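Local coordinates for protein ethylbenzene dehydrogenase alpha-subunit (Aromatoleum aromaticum, PDB 2IVF) that is the alpha-subunit of a molybdenum enzyme of the molybdopterin oxidoreductase family, carrying two pterin dinucleotide cofactors, a molybdenum atom and an iron-sulfur cluster, at residues A[834-848]-A[964-976]. Residues are numbered along the deposited sequence; the frame is centred on the assembly and turned at random.
Sequences TPMVGGDHPFKITGG and VTDRGVRVSIKKA. With MD1 (phosphoric acid 4-(2-amino-4-oxo-3,4,5,6,-tetrahydro-pteridin-6-yl)-2-hydroxy-3,4-dimercapto-but-3-en-yl ester guanylate ester), chain N.
Arg970 curls back over the 834-848 segment, its chain turned about the CB-CG bond (chi2 -49°), which brings the guanidinium beside the backbone of His841. Arg970 NH1 donates to His841 O at 2.9 Å, nearly in the guanidinium plane, while Met836 lies over one face, its CG 3.9 Å from Arg970 NH2. A water bound by NE bridges to Pro835 O and Gly968 O; another, bound by NH2, reaches Thr834 O. Lys844 extends past this group, its CE 3.7 Å from Arg970 NE, and its ammonium is held instead by Thr834 OG1 and the carbonyl of Val300. The two cationic ends thus share a margin lined with carbonyls and water, which probably eases their mutual repulsion. Beneath these side chains, strands 843-846 and 969-975 pair in antiparallel fashion, though their axes are turned 116° apart; their pairing closes a six-stranded mixed sheet, consistent with the double-psi beta-barrel of the molybdopterin dinucleotide binding family. On the other face of the sheet, Ile973 sets CD1 squarely over the Phe843 ring, a CH-pi contact of 3.5 Å to the centroid, and Met876 touches both residues. Ile845 lies alongside Val969, CG2 to CB 3.9 Å. At the cofactor end, a type II turn from Asp966 to Val969 presents Arg967. Gly847 C lies 3.5 Å over one face of the Arg967 guanidinium, while Arg967 NH2 donates in that plane to MD1 O14 at 2.8 Å and also salt-bridges MGD. Asp966 OD1 forms a salt bridge with Arg967 NH1 at 2.7 Å through its syn lone pair, tilted out of the guanidinium plane; its OD2 pairs with Arg615.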
loop_
_atom_site.group_PDB
_atom_site.type_symbol
_atom_site.label_atom_id
_atom_site.label_comp_id
_atom_site.label_asym_id
_atom_site.label_seq_id
_atom_site.Cartn_x
_atom_site.Cartn_y
_atom_site.Cartn_z
ATOM N N THR A 834 -25.556 12.432 -4.408
ATOM C CA THR A 834 -24.819 12.999 -3.287
ATOM C C THR A 834 -25.261 14.414 -3.031
ATOM O O THR A 834 -25.393 15.201 -3.984
ATOM C CB THR A 834 -23.340 13.072 -3.640
ATOM O OG1 THR A 834 -22.970 11.851 -4.300
ATOM C CG2 THR A 834 -22.496 13.311 -2.369
ATOM N N PRO A 835 -25.518 14.773 -1.763
ATOM C CA PRO A 835 -25.770 16.169 -1.447
ATOM C C PRO A 835 -24.604 17.062 -1.889
ATOM O O PRO A 835 -23.486 16.587 -2.008
ATOM C CB PRO A 835 -25.882 16.136 0.058
ATOM C CG PRO A 835 -26.466 14.827 0.335
ATOM C CD PRO A 835 -25.680 13.928 -0.567
ATOM N N MET A 836 -24.889 18.315 -2.193
ATOM C CA MET A 836 -23.877 19.263 -2.665
ATOM C C MET A 836 -23.068 19.797 -1.485
ATOM O O MET A 836 -23.009 20.984 -1.209
ATOM C CB MET A 836 -24.542 20.391 -3.487
ATOM C CG MET A 836 -24.933 19.872 -4.907
ATOM S SD MET A 836 -25.703 21.136 -5.919
ATOM C CE MET A 836 -24.202 21.877 -6.583
ATOM N N VAL A 837 -22.442 18.866 -0.771
ATOM C CA VAL A 837 -21.561 19.199 0.336
ATOM C C VAL A 837 -20.371 20.002 -0.202
ATOM O O VAL A 837 -19.672 19.537 -1.104
ATOM C CB VAL A 837 -21.008 17.942 1.018
ATOM C CG1 VAL A 837 -20.184 18.318 2.267
ATOM C CG2 VAL A 837 -22.143 16.888 1.329
ATOM N N GLY A 838 -20.129 21.175 0.393
ATOM C CA GLY A 838 -19.076 22.068 -0.037
ATOM C C GLY A 838 -19.553 23.183 -0.949
ATOM O O GLY A 838 -18.808 24.117 -1.211
ATOM N N GLY A 839 -20.762 23.072 -1.470
ATOM C CA GLY A 839 -21.333 24.134 -2.324
ATOM C C GLY A 839 -21.371 23.640 -3.749
ATOM O O GLY A 839 -21.099 22.479 -4.027
ATOM N N ASP A 840 -21.713 24.528 -4.659
ATOM C CA ASP A 840 -21.901 24.163 -6.022
ATOM C C ASP A 840 -20.585 24.299 -6.760
ATOM O O ASP A 840 -20.267 25.357 -7.331
ATOM C CB ASP A 840 -22.957 25.068 -6.653
ATOM C CG ASP A 840 -23.293 24.630 -8.065
ATOM O OD1 ASP A 840 -22.800 23.557 -8.472
ATOM O OD2 ASP A 840 -23.999 25.360 -8.755
ATOM N N HIS A 841 -19.818 23.224 -6.743
ATOM C CA HIS A 841 -18.530 23.172 -7.368
ATOM C C HIS A 841 -18.566 21.952 -8.220
ATOM O O HIS A 841 -19.276 21.009 -7.906
ATOM C CB HIS A 841 -17.412 23.079 -6.307
ATOM C CG HIS A 841 -17.211 24.355 -5.540
ATOM N ND1 HIS A 841 -17.782 24.580 -4.304
ATOM C CD2 HIS A 841 -16.547 25.480 -5.853
ATOM C CE1 HIS A 841 -17.493 25.802 -3.903
ATOM N NE2 HIS A 841 -16.735 26.370 -4.819
ATOM N N PRO A 842 -17.814 21.963 -9.311
ATOM C CA PRO A 842 -18.045 20.968 -10.340
ATOM C C PRO A 842 -17.403 19.601 -10.185
ATOM O O PRO A 842 -17.900 18.682 -10.821
ATOM C CB PRO A 842 -17.522 21.653 -11.598
ATOM C CG PRO A 842 -16.421 22.414 -11.133
ATOM C CD PRO A 842 -16.761 22.892 -9.722
ATOM N N PHE A 843 -16.354 19.423 -9.371
ATOM C CA PHE A 843 -15.773 18.093 -9.247
ATOM C C PHE A 843 -16.387 17.406 -8.040
ATOM O O PHE A 843 -16.768 18.053 -7.070
ATOM C CB PHE A 843 -14.253 18.091 -9.086
ATOM C CG PHE A 843 -13.523 18.579 -10.295
ATOM C CD1 PHE A 843 -13.410 19.936 -10.525
ATOM C CD2 PHE A 843 -12.986 17.681 -11.236
ATOM C CE1 PHE A 843 -12.750 20.409 -11.655
ATOM C CE2 PHE A 843 -12.328 18.155 -12.366
ATOM C CZ PHE A 843 -12.197 19.504 -12.564
ATOM N N LYS A 844 -16.504 16.099 -8.138
ATOM C CA LYS A 844 -16.811 15.239 -6.996
ATOM C C LYS A 844 -15.533 14.544 -6.589
ATOM O O LYS A 844 -14.924 13.825 -7.388
ATOM C CB LYS A 844 -17.902 14.247 -7.344
ATOM C CG LYS A 844 -19.277 14.835 -7.258
ATOM C CD LYS A 844 -20.283 13.702 -7.269
ATOM C CE LYS A 844 -21.672 14.205 -7.119
ATOM N NZ LYS A 844 -22.606 13.061 -7.150
ATOM N N ILE A 845 -15.111 14.769 -5.337
ATOM C CA ILE A 845 -13.852 14.245 -4.883
ATOM C C ILE A 845 -14.086 12.905 -4.208
ATOM O O ILE A 845 -14.937 12.770 -3.324
ATOM C CB ILE A 845 -13.109 15.270 -3.964
ATOM C CG1 ILE A 845 -11.662 14.824 -3.716
ATOM C CG2 ILE A 845 -13.886 15.548 -2.632
ATOM C CD1 ILE A 845 -10.765 16.046 -3.392
ATOM N N THR A 846 -13.299 11.928 -4.620
ATOM C CA THR A 846 -13.307 10.645 -3.996
ATOM C C THR A 846 -11.907 10.333 -3.457
ATOM O O THR A 846 -10.924 11.058 -3.723
ATOM C CB THR A 846 -13.791 9.521 -4.957
ATOM O OG1 THR A 846 -12.863 9.339 -6.034
ATOM C CG2 THR A 846 -15.219 9.811 -5.512
ATOM N N GLY A 847 -11.819 9.261 -2.685
ATOM C CA GLY A 847 -10.560 8.844 -2.114
ATOM C C GLY A 847 -10.336 7.352 -2.116
ATOM O O GLY A 847 -10.922 6.609 -2.894
ATOM N N GLY A 848 -9.492 6.917 -1.193
ATOM C CA GLY A 848 -9.228 5.485 -1.066
ATOM C C GLY A 848 -8.052 5.357 -0.138
ATOM O O GLY A 848 -7.299 6.318 0.097
ATOM N N VAL A 964 -18.635 11.023 8.177
ATOM C CA VAL A 964 -17.589 10.356 7.382
ATOM C C VAL A 964 -17.849 10.438 5.887
ATOM O O VAL A 964 -17.155 9.820 5.115
ATOM C CB VAL A 964 -17.462 8.878 7.755
ATOM C CG1 VAL A 964 -17.113 8.694 9.279
ATOM C CG2 VAL A 964 -18.722 8.053 7.343
ATOM N N THR A 965 -18.870 11.197 5.518
ATOM C CA THR A 965 -19.470 11.200 4.183
ATOM C C THR A 965 -18.697 12.064 3.201
ATOM O O THR A 965 -19.249 12.939 2.543
ATOM C CB THR A 965 -20.895 11.705 4.275
ATOM O OG1 THR A 965 -20.894 13.024 4.840
ATOM C CG2 THR A 965 -21.726 10.745 5.202
ATOM N N ASP A 966 -17.424 11.774 3.075
ATOM C CA ASP A 966 -16.533 12.570 2.261
ATOM C C ASP A 966 -16.517 12.238 0.750
ATOM O O ASP A 966 -15.989 13.010 -0.054
ATOM C CB ASP A 966 -15.103 12.471 2.799
ATOM C CG ASP A 966 -14.554 11.095 2.714
ATOM O OD1 ASP A 966 -14.269 10.619 1.575
ATOM O OD2 ASP A 966 -14.298 10.517 3.783
ATOM N N ARG A 967 -17.061 11.084 0.367
ATOM C CA ARG A 967 -16.966 10.645 -0.988
ATOM C C ARG A 967 -18.030 11.389 -1.793
ATOM O O ARG A 967 -19.255 11.264 -1.527
ATOM C CB ARG A 967 -17.169 9.120 -1.060
ATOM C CG ARG A 967 -16.192 8.278 -0.262
ATOM C CD ARG A 967 -14.811 8.258 -0.967
ATOM N NE ARG A 967 -13.920 7.216 -0.483
ATOM C CZ ARG A 967 -12.958 7.367 0.419
ATOM N NH1 ARG A 967 -12.714 8.535 0.986
ATOM N NH2 ARG A 967 -12.208 6.329 0.744
ATOM N N GLY A 968 -17.571 12.216 -2.738
ATOM C CA GLY A 968 -18.461 12.958 -3.585
ATOM C C GLY A 968 -18.641 14.395 -3.149
ATOM O O GLY A 968 -19.428 15.127 -3.723
ATOM N N VAL A 969 -17.912 14.807 -2.109
ATOM C CA VAL A 969 -17.896 16.201 -1.734
ATOM C C VAL A 969 -17.490 17.027 -2.957
ATOM O O VAL A 969 -16.700 16.583 -3.819
ATOM C CB VAL A 969 -16.999 16.443 -0.528
ATOM C CG1 VAL A 969 -16.681 17.980 -0.326
ATOM C CG2 VAL A 969 -17.708 15.863 0.734
ATOM N N ARG A 970 -18.056 18.211 -3.047
ATOM C CA ARG A 970 -17.785 19.078 -4.151
ATOM C C ARG A 970 -16.526 19.892 -3.928
ATOM O O ARG A 970 -16.353 20.521 -2.887
ATOM C CB ARG A 970 -18.949 20.045 -4.355
ATOM C CG ARG A 970 -20.263 19.366 -4.723
ATOM C CD ARG A 970 -20.127 18.355 -5.853
ATOM N NE ARG A 970 -21.398 17.821 -6.355
ATOM C CZ ARG A 970 -22.124 18.373 -7.348
ATOM N NH1 ARG A 970 -21.759 19.491 -7.971
ATOM N NH2 ARG A 970 -23.257 17.807 -7.750
ATOM N N VAL A 971 -15.688 19.938 -4.957
ATOM C CA VAL A 971 -14.545 20.822 -4.983
ATOM C C VAL A 971 -14.421 21.464 -6.349
ATOM O O VAL A 971 -14.910 20.929 -7.320
ATOM C CB VAL A 971 -13.244 20.096 -4.666
ATOM C CG1 VAL A 971 -13.339 19.502 -3.262
ATOM C CG2 VAL A 971 -12.894 19.040 -5.747
ATOM N N SER A 972 -13.825 22.653 -6.370
ATOM C CA SER A 972 -13.330 23.291 -7.590
ATOM C C SER A 972 -11.807 23.088 -7.625
ATOM O O SER A 972 -11.198 22.893 -6.596
ATOM C CB SER A 972 -13.676 24.764 -7.550
ATOM O OG SER A 972 -14.991 25.016 -8.040
ATOM N N ILE A 973 -11.204 23.110 -8.802
ATOM C CA ILE A 973 -9.758 22.970 -8.919
ATOM C C ILE A 973 -9.221 24.102 -9.790
ATOM O O ILE A 973 -9.809 24.445 -10.810
ATOM C CB ILE A 973 -9.384 21.592 -9.521
ATOM C CG1 ILE A 973 -9.955 20.453 -8.688
ATOM C CG2 ILE A 973 -7.879 21.462 -9.663
ATOM C CD1 ILE A 973 -9.951 19.024 -9.423
ATOM N N LYS A 974 -8.105 24.697 -9.393
ATOM C CA LYS A 974 -7.412 25.640 -10.253
ATOM C C LYS A 974 -5.902 25.391 -10.139
ATOM O O LYS A 974 -5.439 24.807 -9.155
ATOM C CB LYS A 974 -7.779 27.065 -9.856
ATOM C CG LYS A 974 -7.281 27.475 -8.512
ATOM C CD LYS A 974 -7.810 28.852 -8.205
ATOM C CE LYS A 974 -7.234 29.435 -6.924
ATOM N NZ LYS A 974 -7.589 30.934 -6.883
ATOM N N LYS A 975 -5.152 25.852 -11.130
ATOM C CA LYS A 975 -3.703 25.684 -11.125
ATOM C C LYS A 975 -3.106 26.513 -10.007
ATOM O O LYS A 975 -3.551 27.615 -9.788
ATOM C CB LYS A 975 -3.099 26.143 -12.456
ATOM C CG LYS A 975 -1.622 25.694 -12.594
ATOM C CD LYS A 975 -0.902 26.494 -13.671
ATOM C CE LYS A 975 0.597 26.295 -13.571
ATOM N NZ LYS A 975 1.239 27.146 -12.493
ATOM N N ALA A 976 -2.076 25.987 -9.344
ATOM C CA ALA A 976 -1.258 26.722 -8.392
ATOM C C ALA A 976 0.187 26.591 -8.854
ATOM O O ALA A 976 0.448 26.272 -10.031
ATOM C CB ALA A 976 -1.389 26.138 -7.025
ATOM O OXT ALA A 976 1.108 26.746 -8.039
HETATM P PB MD1 N . -5.995 6.743 11.870
HETATM O O3B MD1 N . -4.652 6.532 11.060
HETATM O O1B MD1 N . -6.201 5.525 12.696
HETATM O O2B MD1 N . -6.125 8.112 12.419
HETATM O O3A MD1 N . -7.064 6.688 10.699
HETATM C C10 MD1 N . -7.689 5.460 10.266
HETATM C C11 MD1 N . -8.479 5.866 9.032
HETATM O O11 MD1 N . -7.458 5.958 7.982
HETATM C C12 MD1 N . -9.454 4.784 8.656
HETATM S S12 MD1 N . -9.322 3.193 9.272
HETATM C C13 MD1 N . -10.452 5.012 7.743
HETATM S S13 MD1 N . -11.528 3.806 7.258
HETATM C C14 MD1 N . -10.685 6.341 7.131
HETATM N N15 MD1 N . -10.585 6.467 5.716
HETATM C C16 MD1 N . -10.661 7.690 5.102
HETATM C C15 MD1 N . -10.677 7.707 3.720
HETATM O O14 MD1 N . -10.635 6.642 3.047
HETATM N N17 MD1 N . -10.671 8.946 3.165
HETATM C C17 MD1 N . -10.723 10.104 3.943
HETATM N N16 MD1 N . -10.740 11.258 3.291
HETATM N N18 MD1 N . -10.755 10.045 5.284
HETATM C C20 MD1 N . -10.732 8.862 5.859
HETATM N N8 MD1 N . -10.816 8.794 7.213
HETATM C C7 MD1 N . -10.726 7.584 7.985
HETATM P PA MD1 N . -3.206 7.237 11.124
HETATM O O1A MD1 N . -2.263 6.227 10.554
HETATM O O2A MD1 N . -3.306 8.539 10.427
HETATM O "O5'" MD1 N . -2.893 7.490 12.650
HETATM C "C5'" MD1 N . -2.601 6.339 13.434
HETATM C "C4'" MD1 N . -1.360 6.561 14.195
HETATM O "O4'" MD1 N . -1.100 5.294 14.789
HETATM C "C1'" MD1 N . 0.321 5.247 14.915
HETATM N N9 MD1 N . 0.868 3.899 15.119
HETATM C C4 MD1 N . 1.311 3.466 16.290
HETATM N N3 MD1 N . 1.340 4.097 17.488
HETATM C C2 MD1 N . 1.821 3.470 18.562
HETATM N N2 MD1 N . 1.840 4.089 19.773
HETATM N N1 MD1 N . 2.357 2.209 18.394
HETATM C C6 MD1 N . 2.362 1.514 17.208
HETATM O O6 MD1 N . 2.801 0.364 17.183
HETATM C C5 MD1 N . 1.804 2.165 16.097
HETATM N N7 MD1 N . 1.647 1.860 14.814
HETATM C C8 MD1 N . 1.068 2.916 14.235
HETATM C "C2'" MD1 N . 0.844 5.813 13.598
HETATM O "O2'" MD1 N . 2.184 6.355 13.690
HETATM C "C3'" MD1 N . -0.218 6.854 13.214
HETATM O "O3'" MD1 N . 0.256 8.213 13.404
HETATM O O HOH W 1 -21.396 10.151 -2.842
HETATM O O HOH W 2 -24.423 15.361 -6.449
HETATM O O HOH W 3 -21.885 16.159 -4.316
HETATM O O HOH W 4 -23.246 21.458 -10.316
#